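Local coordinates for MMACHC-like protein (Caenorhabditis elegans, PDB 5UJC) that binds cobalamin and probably catalyses reductive removal of its upper ligand, as in cyanocobalamin decyanation and glutathione-dependent demethylation of methylcobalamin, at residues 92-95 and 96-100. Residues are numbered along the deposited sequence; the frame is centred on the assembly and turned at random. Where two conformers were deposited one is given.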
ATOM      1  N   SER A  92      -0.773  18.202  -0.132  1.00 11.86           N
ATOM      2  CA  SER A  92      -0.524  16.767  -0.112  1.00 10.88           C
ATOM      3  C   SER A  92      -1.399  16.117   0.982  1.00  9.81           C
ATOM      4  O   SER A  92      -0.903  15.690   2.022  1.00 10.66           O
ATOM      5  CB  SER A  92       0.968  16.494   0.161  1.00 12.06           C
ATOM      6  OG  SER A  92       1.794  17.203  -0.745  1.00 14.65           O
ATOM      7  N   PRO A  93      -2.713  16.024   0.743  1.00  9.67           N
ATOM      8  CA  PRO A  93      -3.570  15.606   1.851  1.00  9.60           C
ATOM      9  C   PRO A  93      -3.424  14.149   2.261  1.00  9.45           C
ATOM     10  O   PRO A  93      -3.485  13.852   3.458  1.00  9.63           O
ATOM     11  CB  PRO A  93      -4.978  15.901   1.354  1.00 12.23           C
ATOM     12  CG  PRO A  93      -4.835  15.937  -0.181  1.00 12.72           C
ATOM     13  CD  PRO A  93      -3.478  16.518  -0.406  1.00 11.34           C
ATOM     14  N   ILE A  94      -3.244  13.240   1.296  1.00  9.16           N
ATOM     15  CA  ILE A  94      -3.161  11.827   1.652  1.00  9.27           C
ATOM     16  C   ILE A  94      -1.901  11.597   2.512  1.00  8.17           C
ATOM     17  O   ILE A  94      -1.954  10.946   3.541  1.00  8.78           O
ATOM     18  CB  ILE A  94      -3.126  10.925   0.422  1.00  9.39           C
ATOM     19  CG1 ILE A  94      -4.444  10.989  -0.335  1.00  9.83           C
ATOM     20  CG2 ILE A  94      -2.770   9.489   0.785  1.00 10.36           C
ATOM     21  CD1 ILE A  94      -5.636  10.369   0.385  1.00 11.00           C
ATOM     22  N   GLN A  95      -0.778  12.140   2.068  1.00  8.72           N
ATOM     23  CA  GLN A  95       0.488  11.952   2.801  1.00  8.80           C
ATOM     24  C   GLN A  95       0.507  12.692   4.123  1.00  9.66           C
ATOM     25  O   GLN A  95       1.028  12.191   5.118  1.00 10.41           O
ATOM     26  CB  GLN A  95       1.665  12.371   1.932  1.00  8.97           C
ATOM     27  CG  GLN A  95       1.918  11.366   0.841  1.00 10.29           C
ATOM     28  CD  GLN A  95       2.956  11.805  -0.174  1.00  9.76           C
ATOM     29  OE1 GLN A  95       3.471  12.933  -0.139  1.00 12.57           O
ATOM     30  NE2 GLN A  95       3.260  10.915  -1.108  1.00 10.46           N
ATOM     31  N   SER A  96      -0.152  13.824   4.168  1.00  9.86           N
ATOM     32  CA  SER A  96      -0.266  14.562   5.424  1.00  9.97           C
ATOM     33  C   SER A  96      -1.097  13.762   6.463  1.00  9.30           C
ATOM     34  O   SER A  96      -0.729  13.654   7.634  1.00 11.53           O
ATOM     35  CB  SER A  96      -0.895  15.954   5.186  1.00 11.24           C
ATOM     36  OG  SER A  96      -0.040  16.767   4.419  1.00 13.86           O
ATOM     37  N   PHE A  97      -2.216  13.228   6.010  1.00  9.11           N
ATOM     38  CA  PHE A  97      -3.058  12.351   6.821  1.00  9.18           C
ATOM     39  C   PHE A  97      -2.267  11.138   7.312  1.00  9.06           C
ATOM     40  O   PHE A  97      -2.247  10.853   8.501  1.00 10.36           O
ATOM     41  CB  PHE A  97      -4.279  11.923   6.011  1.00  9.88           C
ATOM     42  CG  PHE A  97      -4.929  10.669   6.502  1.00 10.36           C
ATOM     43  CD1 PHE A  97      -5.708  10.660   7.640  1.00 12.20           C
ATOM     44  CD2 PHE A  97      -4.744   9.487   5.816  1.00 12.08           C
ATOM     45  CE1 PHE A  97      -6.310   9.467   8.073  1.00 14.34           C
ATOM     46  CE2 PHE A  97      -5.302   8.322   6.242  1.00 14.83           C
ATOM     47  CZ  PHE A  97      -6.090   8.297   7.361  1.00 15.20           C
ATOM     48  N   LEU A  98      -1.574  10.458   6.405  1.00  8.46           N
ATOM     49  CA  LEU A  98      -0.839   9.259   6.790  1.00  9.83           C
ATOM     50  C   LEU A  98       0.269   9.598   7.770  1.00 11.26           C
ATOM     51  O   LEU A  98       0.504   8.850   8.735  1.00 12.14           O
ATOM     52  CB  LEU A  98      -0.269   8.574   5.553  1.00 10.37           C
ATOM     53  CG  LEU A  98      -1.297   7.839   4.690  1.00 11.37           C
ATOM     54  CD1 LEU A  98      -0.693   7.482   3.331  1.00 13.69           C
ATOM     55  CD2 LEU A  98      -1.830   6.595   5.412  1.00 16.24           C
ATOM     56  N   GLU A  99       0.961  10.727   7.552  1.00 11.93           N
ATOM     57  CA  GLU A  99       2.044  11.145   8.455  0.60 14.09           C
ATOM     58  C   GLU A  99       1.471  11.359   9.859  1.00 13.01           C
ATOM     59  O   GLU A  99       2.081  10.972  10.859  1.00 13.92           O
ATOM     60  CB  GLU A  99       2.729  12.453   7.946  0.60 16.67           C
ATOM     61  CG  GLU A  99       3.648  12.301   6.690  0.60 19.79           C
ATOM     62  CD  GLU A  99       3.798  13.634   5.876  0.60 18.99           C
ATOM     63  OE1 GLU A  99       3.483  14.741   6.437  0.60 22.51           O
ATOM     64  OE2 GLU A  99       4.215  13.579   4.667  0.60 18.63           O
ATOM     65  N   ASP A 100       0.310  11.996   9.924  1.00 13.19           N
ATOM     66  CA  ASP A 100      -0.338  12.249  11.206  1.00 13.88           C
ATOM     67  C   ASP A 100      -0.695  10.949  11.915  1.00 13.47           C
ATOM     68  O   ASP A 100      -0.425  10.790  13.108  1.00 16.01           O
ATOM     69  CB  ASP A 100      -1.602  13.095  11.035  1.00 15.71           C
ATOM     70  CG  ASP A 100      -1.317  14.557  10.872  1.00 20.02           C
ATOM     71  OD1 ASP A 100      -0.154  14.966  11.005  1.00 26.02           O
ATOM     72  OD2 ASP A 100      -2.288  15.308  10.603  1.00 23.32           O
TER
HETATM   73  O   HOH W   1       4.408  14.548   1.950  1.00 20.72           O
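Four successive i to i+4 hydrogen bonds, from the amides of Ser96, Phe97, Leu98 and Glu99 back to the carbonyls of Ser92, Pro93, Ile94 and Gln95, wind 92-99 into the first turns of helix 93-109. Ser92 occupies the N-cap position without a side-chain capping bond, and Pro93 starts the helix as its first residue. The carbonyl oxygen of Ser92 is gripped twice by Ser96. Ser96 N reaches Ser92 O at 2.9 Å, almost in line with the C=O bond, while Ser96 OG donates to that same oxygen at 2.8 Å from above the carbonyl plane, 43° out of it. That second bond depends on chi1 of -66°, which turns OG back beside its own backbone N and toward the preceding turn. This is the familiar way in which a helical serine returns its hydroxyl to the carbonyl four residues earlier. With an alanine in place of Ser96 the hydroxyl bond goes, and Ser92 O would probably keep just the amide N-H of this residue, losing the second tether on the first turn. Another face of the helix is apolar: Ile94 and Leu98, one turn apart, run alongside each other in the same direction, with CG2 of Ile94 3.9 Å from CD1 of Leu98, whose side chain lies about 8 Å from the bound co-methylcobalamin. The ring of Phe97 presents an edge to Ile94 O, its CD2 lying 3.9 Å from that oxygen, and packs edge-to-face with Trp72 of helix 62-80; Ile94 meets Phe69 of the same helix. Along a third line of side chains, in the modelled conformer of Glu99, a water donates to both Gln95 OE1, at 2.8 Å, and Glu99 OE2, at 2.9 Å, a bridge left tentative by a second Glu99 conformer.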